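PDB 5AEE: sulfoquinovosidase, which hydrolyses sulfoquinovosyl diacylglycerides and simple sulfoquinovosides such as sulfoquinovosyl glycerol, releasing sulfoquinovose for use as a source of carbon and sulfur. Local coordinates for residues N16-T21 and L67-V72; F406-P411 and M454-T459. The protein carries 1 engineered substitution. One frame throughout, in Å; residues are numbered along the deposited sequence.

Contact 1: residues N16-T21 and L67-V72. With CA (calcium ion), chain D.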
ATOM      1  N   ASN A  16     -29.126  19.213 -24.017  1.00 32.38           N
ATOM      2  CA  ASN A  16     -30.407  19.216 -24.689  1.00 34.51           C
ATOM      3  C   ASN A  16     -31.368  18.555 -23.702  1.00 40.55           C
ATOM      4  O   ASN A  16     -30.982  18.259 -22.594  1.00 34.53           O
ATOM      5  CB  ASN A  16     -30.336  18.437 -25.998  1.00 33.24           C
ATOM      6  CG  ASN A  16     -29.506  19.169 -27.083  1.00 32.95           C
ATOM      7  OD1 ASN A  16     -29.429  20.405 -27.117  1.00 38.93           O
ATOM      8  ND2 ASN A  16     -28.931  18.416 -27.978  1.00 31.43           N
ATOM      9  N   ASN A  17     -32.608  18.339 -24.119  1.00 45.64           N
ATOM     10  CA  ASN A  17     -33.706  17.969 -23.230  1.00 52.31           C
ATOM     11  C   ASN A  17     -33.377  16.907 -22.162  1.00 56.01           C
ATOM     12  O   ASN A  17     -33.394  17.226 -20.959  1.00 69.38           O
ATOM     13  CB  ASN A  17     -34.937  17.576 -24.070  1.00 50.74           C
ATOM     14  CG  ASN A  17     -35.955  16.814 -23.265  1.00 54.68           C
ATOM     15  OD1 ASN A  17     -36.396  17.262 -22.200  1.00 57.07           O
ATOM     16  ND2 ASN A  17     -36.309  15.638 -23.743  1.00 52.84           N
ATOM     17  N   ASP A  18     -33.109  15.674 -22.559  1.00 52.88           N
ATOM     18  CA  ASP A  18     -32.686  14.656 -21.564  1.00 60.35           C
ATOM     19  C   ASP A  18     -31.261  14.207 -21.967  1.00 58.64           C
ATOM     20  O   ASP A  18     -30.962  13.019 -21.969  1.00 58.53           O
ATOM     21  CB  ASP A  18     -33.654  13.432 -21.489  1.00 62.16           C
ATOM     22  CG  ASP A  18     -35.003  13.720 -20.742  1.00 71.55           C
ATOM     23  OD1 ASP A  18     -35.016  14.293 -19.630  1.00 68.27           O
ATOM     24  OD2 ASP A  18     -36.078  13.302 -21.253  1.00 81.05           O
ATOM     25  N   SER A  19     -30.398  15.167 -22.315  1.00 55.22           N
ATOM     26  CA  SER A  19     -29.062  14.866 -22.868  1.00 49.99           C
ATOM     27  C   SER A  19     -28.018  15.933 -22.498  1.00 44.17           C
ATOM     28  O   SER A  19     -28.294  17.144 -22.555  1.00 37.89           O
ATOM     29  CB  SER A  19     -29.187  14.683 -24.367  1.00 52.48           C
ATOM     30  OG  SER A  19     -27.928  14.703 -24.965  1.00 53.53           O
ATOM     31  N   PHE A  20     -26.823  15.518 -22.082  1.00 37.52           N
ATOM     32  CA  PHE A  20     -25.809  16.511 -21.711  1.00 34.84           C
ATOM     33  C   PHE A  20     -24.393  15.994 -21.793  1.00 33.88           C
ATOM     34  O   PHE A  20     -24.184  14.792 -21.748  1.00 30.40           O
ATOM     35  CB  PHE A  20     -26.074  17.120 -20.316  1.00 36.73           C
ATOM     36  CG  PHE A  20     -25.770  16.183 -19.169  1.00 37.29           C
ATOM     37  CD1 PHE A  20     -24.466  16.045 -18.679  1.00 38.84           C
ATOM     38  CD2 PHE A  20     -26.776  15.466 -18.571  1.00 37.76           C
ATOM     39  CE1 PHE A  20     -24.183  15.170 -17.640  1.00 42.13           C
ATOM     40  CE2 PHE A  20     -26.498  14.595 -17.515  1.00 41.01           C
ATOM     41  CZ  PHE A  20     -25.202  14.442 -17.053  1.00 38.54           C
ATOM     42  N   THR A  21     -23.425  16.920 -21.852  1.00 32.41           N
ATOM     43  CA  THR A  21     -22.019  16.574 -21.684  1.00 30.41           C
ATOM     44  C   THR A  21     -21.361  17.500 -20.681  1.00 30.51           C
ATOM     45  O   THR A  21     -21.768  18.649 -20.512  1.00 32.17           O
ATOM     46  CB  THR A  21     -21.255  16.684 -22.992  1.00 34.66           C
ATOM     47  OG1 THR A  21     -21.281  18.048 -23.423  1.00 36.20           O
ATOM     48  CG2 THR A  21     -21.867  15.734 -24.053  1.00 37.06           C
ATOM     49  N   LEU A  67     -31.199   5.607 -15.246  1.00 28.23           N
ATOM     50  CA  LEU A  67     -31.931   6.880 -15.110  1.00 30.07           C
ATOM     51  C   LEU A  67     -31.777   7.674 -16.384  1.00 30.15           C
ATOM     52  O   LEU A  67     -30.831   8.377 -16.557  1.00 32.54           O
ATOM     53  CB  LEU A  67     -31.421   7.612 -13.890  1.00 31.71           C
ATOM     54  CG  LEU A  67     -31.636   6.824 -12.593  1.00 31.83           C
ATOM     55  CD1 LEU A  67     -31.231   7.699 -11.419  1.00 34.32           C
ATOM     56  CD2 LEU A  67     -33.033   6.251 -12.353  1.00 31.75           C
ATOM     57  N   THR A  68     -32.715   7.475 -17.302  1.00 32.59           N
ATOM     58  CA  THR A  68     -32.653   8.023 -18.618  1.00 34.12           C
ATOM     59  C   THR A  68     -33.174   9.487 -18.717  1.00 40.72           C
ATOM     60  O   THR A  68     -32.736  10.226 -19.600  1.00 46.45           O
ATOM     61  CB  THR A  68     -33.416   7.120 -19.584  1.00 36.06           C
ATOM     62  OG1 THR A  68     -34.684   6.825 -19.042  1.00 33.51           O
ATOM     63  CG2 THR A  68     -32.700   5.772 -19.743  1.00 36.64           C
ATOM     64  N   ASP A  69     -34.041   9.906 -17.802  1.00 38.69           N
ATOM     65  CA  ASP A  69     -34.549  11.300 -17.758  1.00 39.26           C
ATOM     66  C   ASP A  69     -33.696  12.167 -16.845  1.00 41.57           C
ATOM     67  O   ASP A  69     -33.315  11.761 -15.766  1.00 39.57           O
ATOM     68  CB  ASP A  69     -36.034  11.365 -17.385  1.00 39.61           C
ATOM     69  CG  ASP A  69     -36.930  10.650 -18.436  1.00 51.31           C
ATOM     70  OD1 ASP A  69     -36.684  10.833 -19.656  1.00 65.33           O
ATOM     71  OD2 ASP A  69     -37.839   9.856 -18.070  1.00 53.34           O
ATOM     72  N   ALA A  70     -33.363  13.350 -17.335  1.00 43.13           N
ATOM     73  CA  ALA A  70     -32.501  14.297 -16.656  1.00 43.90           C
ATOM     74  C   ALA A  70     -33.108  15.681 -16.847  1.00 48.30           C
ATOM     75  O   ALA A  70     -33.345  16.089 -17.984  1.00 49.23           O
ATOM     76  CB  ALA A  70     -31.132  14.261 -17.274  1.00 42.36           C
ATOM     77  N   ILE A  71     -33.363  16.364 -15.739  1.00 45.29           N
ATOM     78  CA  ILE A  71     -33.811  17.749 -15.734  1.00 44.42           C
ATOM     79  C   ILE A  71     -32.702  18.495 -15.031  1.00 42.44           C
ATOM     80  O   ILE A  71     -32.318  18.135 -13.916  1.00 37.02           O
ATOM     81  CB  ILE A  71     -35.130  17.904 -14.979  1.00 43.36           C
ATOM     82  CG1 ILE A  71     -36.233  17.246 -15.796  1.00 48.35           C
ATOM     83  CG2 ILE A  71     -35.442  19.367 -14.686  1.00 47.60           C
ATOM     84  CD1 ILE A  71     -37.494  16.956 -14.989  1.00 52.41           C
ATOM     85  N   VAL A  72     -32.190  19.506 -15.716  1.00 36.65           N
ATOM     86  CA  VAL A  72     -31.081  20.318 -15.265  1.00 42.20           C
ATOM     87  C   VAL A  72     -31.609  21.633 -14.704  1.00 48.49           C
ATOM     88  O   VAL A  72     -32.486  22.257 -15.296  1.00 45.15           O
ATOM     89  CB  VAL A  72     -30.162  20.674 -16.444  1.00 42.62           C
ATOM     90  CG1 VAL A  72     -29.033  21.611 -15.988  1.00 42.20           C
ATOM     91  CG2 VAL A  72     -29.633  19.415 -17.092  1.00 41.41           C
TER
HETATM   92 CA    CA D1680     -29.251  22.574 -26.388  1.00 36.16          CA
HETATM   93  O   HOH W   1     -27.192  22.296 -27.466  1.00 30.93           O
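Asp18 reaches from the turn after strand 13-16 to strand 54-75, where one carboxylate oxygen meets the backbone N of Ala70 and the other the carboxylate of Asp69. The two acid side chains approach at a slant, with their carboxylate planes turned 43° apart. In each, CG sits beside the backbone N, and Asp18 OD2 ends 3.0 Å from Asp69 OD1. Two like charges this close would repel; the salt bridge from Lys34 to Asp18 OD2 probably offsets part of this. The other oxygen, Asp18 OD1, takes the one hydrogen bond of the contact, from Ala70 N at 3.0 Å. That bond is fairly straight, at 160°, but the N-H comes from above the carboxylate plane, 44° out of it. Asp18 CB lies 3.8 Å from Thr68 O, a looser van der Waals approach.

Within the turn, Asn16 N donates to Ser19 O and Ser19 N to Asn16 O, a reciprocal pair that closes the hairpin. Asn16 OD1 binds a calcium ion at 2.3 Å, together with Gln15 O and a water molecule. The arrangement is that of a tight beta-hairpin between strands 13-16 and 19-24, whose turn aspartate accepts a backbone N-H from strand 54-75 in the N-terminal beta domain.

Contact 2: residues F406-P411 and M454-T459. With NSQ (4-nitrophenyl alpha-D-6-sulfoquinovoside), chain E.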
ATOM      1  N   PHE A 406      -1.797  -4.710  10.095  1.00 21.89           N
ATOM      2  CA  PHE A 406      -3.200  -5.008  10.022  1.00 23.43           C
ATOM      3  C   PHE A 406      -3.974  -3.728   9.854  1.00 22.53           C
ATOM      4  O   PHE A 406      -3.375  -2.725   9.471  1.00 28.23           O
ATOM      5  CB  PHE A 406      -3.745  -5.908  11.170  1.00 24.08           C
ATOM      6  CG  PHE A 406      -3.265  -7.298  11.110  1.00 23.75           C
ATOM      7  CD1 PHE A 406      -2.086  -7.650  11.703  1.00 23.85           C
ATOM      8  CD2 PHE A 406      -4.028  -8.274  10.450  1.00 23.81           C
ATOM      9  CE1 PHE A 406      -1.623  -8.965  11.589  1.00 24.12           C
ATOM     10  CE2 PHE A 406      -3.610  -9.589  10.398  1.00 26.12           C
ATOM     11  CZ  PHE A 406      -2.377  -9.914  10.911  1.00 25.02           C
ATOM     12  N   GLY A 407      -5.292  -3.740  10.082  1.00 22.32           N
ATOM     13  CA  GLY A 407      -6.151  -2.624   9.648  1.00 23.49           C
ATOM     14  C   GLY A 407      -7.146  -3.109   8.577  1.00 25.73           C
ATOM     15  O   GLY A 407      -8.091  -2.374   8.253  1.00 26.28           O
ATOM     16  N   GLU A 408      -6.910  -4.296   8.017  1.00 23.74           N
ATOM     17  CA  GLU A 408      -7.779  -4.859   6.900  1.00 25.92           C
ATOM     18  C   GLU A 408      -8.831  -5.885   7.317  1.00 27.01           C
ATOM     19  O   GLU A 408      -9.547  -6.475   6.447  1.00 30.33           O
ATOM     20  CB  GLU A 408      -6.884  -5.499   5.824  1.00 23.95           C
ATOM     21  CG  GLU A 408      -6.324  -6.897   6.108  1.00 25.04           C
ATOM     22  CD  GLU A 408      -5.172  -6.928   7.094  1.00 29.97           C
ATOM     23  OE1 GLU A 408      -4.770  -5.869   7.610  1.00 30.79           O
ATOM     24  OE2 GLU A 408      -4.651  -8.024   7.322  1.00 30.46           O
ATOM     25  N   TYR A 409      -8.970  -6.109   8.609  1.00 29.91           N
ATOM     26  CA  TYR A 409      -9.665  -7.296   9.098  1.00 30.25           C
ATOM     27  C   TYR A 409     -10.960  -7.016   9.763  1.00 34.90           C
ATOM     28  O   TYR A 409     -11.500  -7.939  10.377  1.00 36.70           O
ATOM     29  CB  TYR A 409      -8.822  -7.959  10.178  1.00 36.38           C
ATOM     30  CG  TYR A 409      -8.438  -9.431  10.080  1.00 34.48           C
ATOM     31  CD1 TYR A 409      -7.277  -9.796   9.413  1.00 37.05           C
ATOM     32  CD2 TYR A 409      -9.131 -10.428  10.798  1.00 36.79           C
ATOM     33  CE1 TYR A 409      -6.829 -11.133   9.394  1.00 39.06           C
ATOM     34  CE2 TYR A 409      -8.694 -11.768  10.800  1.00 36.73           C
ATOM     35  CZ  TYR A 409      -7.530 -12.117  10.072  1.00 40.31           C
ATOM     36  OH  TYR A 409      -6.995 -13.433  10.027  1.00 41.70           O
ATOM     37  N   LEU A 410     -11.483  -5.796   9.698  1.00 32.16           N
ATOM     38  CA  LEU A 410     -12.721  -5.530  10.374  1.00 29.85           C
ATOM     39  C   LEU A 410     -13.859  -6.334   9.778  1.00 32.36           C
ATOM     40  O   LEU A 410     -14.176  -6.155   8.617  1.00 27.51           O
ATOM     41  CB  LEU A 410     -13.082  -4.058  10.312  1.00 31.44           C
ATOM     42  CG  LEU A 410     -14.227  -3.677  11.230  1.00 32.09           C
ATOM     43  CD1 LEU A 410     -13.704  -3.407  12.621  1.00 33.58           C
ATOM     44  CD2 LEU A 410     -14.932  -2.426  10.725  1.00 37.01           C
ATOM     45  N   PRO A 411     -14.518  -7.205  10.589  1.00 34.87           N
ATOM     46  CA  PRO A 411     -15.716  -7.901  10.043  1.00 35.22           C
ATOM     47  C   PRO A 411     -16.909  -6.945   9.899  1.00 31.10           C
ATOM     48  O   PRO A 411     -16.976  -5.924  10.588  1.00 28.51           O
ATOM     49  CB  PRO A 411     -15.996  -8.994  11.084  1.00 33.90           C
ATOM     50  CG  PRO A 411     -14.751  -9.041  11.946  1.00 34.73           C
ATOM     51  CD  PRO A 411     -14.141  -7.703  11.932  1.00 33.84           C
ATOM     52  N   MET A 454       3.537   0.402   7.522  1.00 21.10           N
ATOM     53  CA  MET A 454       2.230  -0.179   7.525  1.00 20.50           C
ATOM     54  C   MET A 454       1.983  -0.940   6.257  1.00 20.33           C
ATOM     55  O   MET A 454       2.601  -0.705   5.222  1.00 20.17           O
ATOM     56  CB  MET A 454       1.122   0.960   7.534  1.00 21.44           C
ATOM     57  CG  MET A 454       1.226   1.765   8.840  1.00 22.78           C
ATOM     58  SD  MET A 454      -0.137   2.941   9.017  1.00 23.80           S
ATOM     59  CE  MET A 454      -1.320   1.859   9.786  1.00 25.56           C
ATOM     60  N   ARG A 455       1.042  -1.828   6.364  1.00 20.63           N
ATOM     61  CA  ARG A 455       0.671  -2.752   5.255  1.00 22.68           C
ATOM     62  C   ARG A 455      -0.675  -2.292   4.734  1.00 21.71           C
ATOM     63  O   ARG A 455      -0.768  -1.820   3.606  1.00 25.89           O
ATOM     64  CB  ARG A 455       0.640  -4.189   5.834  1.00 23.03           C
ATOM     65  CG  ARG A 455       0.116  -5.286   4.924  1.00 24.83           C
ATOM     66  CD  ARG A 455       0.454  -6.672   5.435  1.00 24.71           C
ATOM     67  NE  ARG A 455      -0.292  -7.015   6.656  1.00 23.44           N
ATOM     68  CZ  ARG A 455      -1.434  -7.659   6.730  1.00 28.01           C
ATOM     69  NH1 ARG A 455      -2.074  -8.143   5.647  1.00 27.34           N
ATOM     70  NH2 ARG A 455      -1.955  -7.859   7.937  1.00 30.19           N
ATOM     71  N   ALA A 456      -1.707  -2.430   5.550  1.00 24.02           N
ATOM     72  CA  ALA A 456      -3.028  -1.921   5.191  1.00 25.68           C
ATOM     73  C   ALA A 456      -3.008  -0.396   5.023  1.00 24.41           C
ATOM     74  O   ALA A 456      -2.269   0.330   5.735  1.00 22.28           O
ATOM     75  CB  ALA A 456      -4.085  -2.342   6.185  1.00 26.67           C
ATOM     76  N   GLY A 457      -3.819   0.090   4.114  1.00 20.05           N
ATOM     77  CA  GLY A 457      -3.982   1.536   4.004  1.00 21.04           C
ATOM     78  C   GLY A 457      -5.305   1.861   3.408  1.00 23.38           C
ATOM     79  O   GLY A 457      -5.959   0.965   2.919  1.00 24.58           O
ATOM     80  N   SER A 458      -5.674   3.145   3.511  1.00 24.01           N
ATOM     81  CA  SER A 458      -6.886   3.693   2.915  1.00 27.45           C
ATOM     82  C   SER A 458      -6.669   5.191   2.730  1.00 25.76           C
ATOM     83  O   SER A 458      -5.630   5.738   3.143  1.00 27.15           O
ATOM     84  CB  SER A 458      -8.140   3.404   3.801  1.00 26.63           C
ATOM     85  OG  SER A 458      -8.104   4.059   5.074  1.00 23.26           O
ATOM     86  N   THR A 459      -7.657   5.862   2.160  1.00 26.48           N
ATOM     87  CA  THR A 459      -7.611   7.336   1.954  1.00 22.36           C
ATOM     88  C   THR A 459      -7.176   8.026   3.233  1.00 22.71           C
ATOM     89  O   THR A 459      -7.826   7.872   4.262  1.00 26.25           O
ATOM     90  CB  THR A 459      -8.984   7.790   1.538  1.00 25.80           C
ATOM     91  OG1 THR A 459      -9.341   7.043   0.365  1.00 24.85           O
ATOM     92  CG2 THR A 459      -9.052   9.280   1.282  1.00 26.57           C
TER
HETATM   93  O12 NSQ E1681       0.359 -11.973  12.590  1.00 24.72           O
HETATM   94  S10 NSQ E1681       1.743 -12.180  13.080  1.00 25.37           S
HETATM   95  O13 NSQ E1681       1.994 -11.985  14.526  1.00 25.85           O
HETATM   96  O11 NSQ E1681       2.196 -13.476  12.578  1.00 23.56           O
HETATM   97  C6  NSQ E1681       2.765 -10.985  12.379  1.00 25.59           C
HETATM   98  C5  NSQ E1681       2.843 -10.977  10.859  1.00 25.03           C
HETATM   99  O5  NSQ E1681       1.580 -10.365  10.444  1.00 23.14           O
HETATM  100  C1  NSQ E1681       1.450 -10.013   9.099  1.00 27.15           C
HETATM  101  C2  NSQ E1681       2.652  -9.174   8.613  1.00 25.96           C
HETATM  102  O2  NSQ E1681       2.398  -8.865   7.270  1.00 23.30           O
HETATM  103  C3  NSQ E1681       3.928  -9.946   8.869  1.00 24.84           C
HETATM  104  O3  NSQ E1681       5.076  -9.255   8.427  1.00 25.41           O
HETATM  105  C4  NSQ E1681       4.093 -10.244  10.341  1.00 26.12           C
HETATM  106  O4  NSQ E1681       5.288 -11.064  10.518  1.00 25.75           O
HETATM  107  O1  NSQ E1681       1.375 -11.264   8.417  1.00 31.37           O
HETATM  108  C25 NSQ E1681       0.218 -11.931   8.507  1.00 32.64           C
HETATM  109  C26 NSQ E1681      -0.960 -11.336   8.025  1.00 32.08           C
HETATM  110  C27 NSQ E1681      -2.134 -12.009   8.189  1.00 33.42           C
HETATM  111  C28 NSQ E1681      -2.136 -13.281   8.750  1.00 33.94           C
HETATM  112  N32 NSQ E1681      -3.380 -13.914   8.944  1.00 45.13           N
HETATM  113  O33 NSQ E1681      -3.452 -14.863   9.778  1.00 47.76           O
HETATM  114  O34 NSQ E1681      -4.441 -13.407   8.437  1.00 48.37           O
HETATM  115  C29 NSQ E1681      -0.953 -13.829   9.235  1.00 34.77           C
HETATM  116  C30 NSQ E1681       0.245 -13.150   9.106  1.00 32.78           C
HETATM  117  O   HOH W   2      -0.921  -1.929   8.471  1.00 22.77           O
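A guanidinium nitrogen of Arg455 stands over the centre of the Phe406 ring, with the two planes almost perpendicular at 89°, so the arginine meets the aromatic face through NH2 and not as a flat stack. The cation-pi geometry places Arg455 CZ 4.6 Å from the ring centroid, and NH2 comes to 3.3 Å from Phe406 CD2. The same nitrogen forms a salt bridge with Glu408, NH2 to OE2 at 2.8 Å, on the syn side of the carboxylate; Arg455 NH1 adds a weak bond to OE2. The Glu408 and Arg455 side chains cross at about a right angle. A bend in the arginine at chi3 (70°) follows an extended start and brings NH2 over the ring. Its remaining charge partners are Asp405, the nucleophile, which takes NE, and Glu152, which takes NH1.

Substrate-side contacts continue from this cluster. Atom C26 of the bound nitrophenyl sulfoquinovoside lies over a face of the Arg455 guanidinium, C27 of its aryl ring is 3.4 Å from Phe406 CZ, and Tyr409 OH donates to nitro oxygen O34 at 3.0 Å. The methyl of Ala456 packs 3.4 Å from Phe406 O, and a water bridges Phe406 O and Arg455 N.

Both segments are loops of the TIM-barrel domain, following the adjacent parallel strands 401-404 and 451-454. Ala456 rests on Pro430 of helix 422-443, while Arg455 touches Trp469 of strand 468-469.

How the contacts relate
Contact 1 and contact 2 come in series along the chain, the first closing in the N-terminal beta region before the second opens in the TIM-barrel domain. Their centres are 40 Å apart and their nearest atoms about 25 Å, with no touch between them. They share no sheet: contact 1 joins the small three-stranded hairpin sheet to strand 54-75, whereas contact 2 joins loops that follow neighbouring barrel strands. Contact 1 lies far out on the molecule, 39 Å from the centre of the chain, and contact 2 only 9 Å from it. The outer one thus ties the N-terminal hairpin to strand 54-75 far from the pocket, while the inner one lines the substrate pocket.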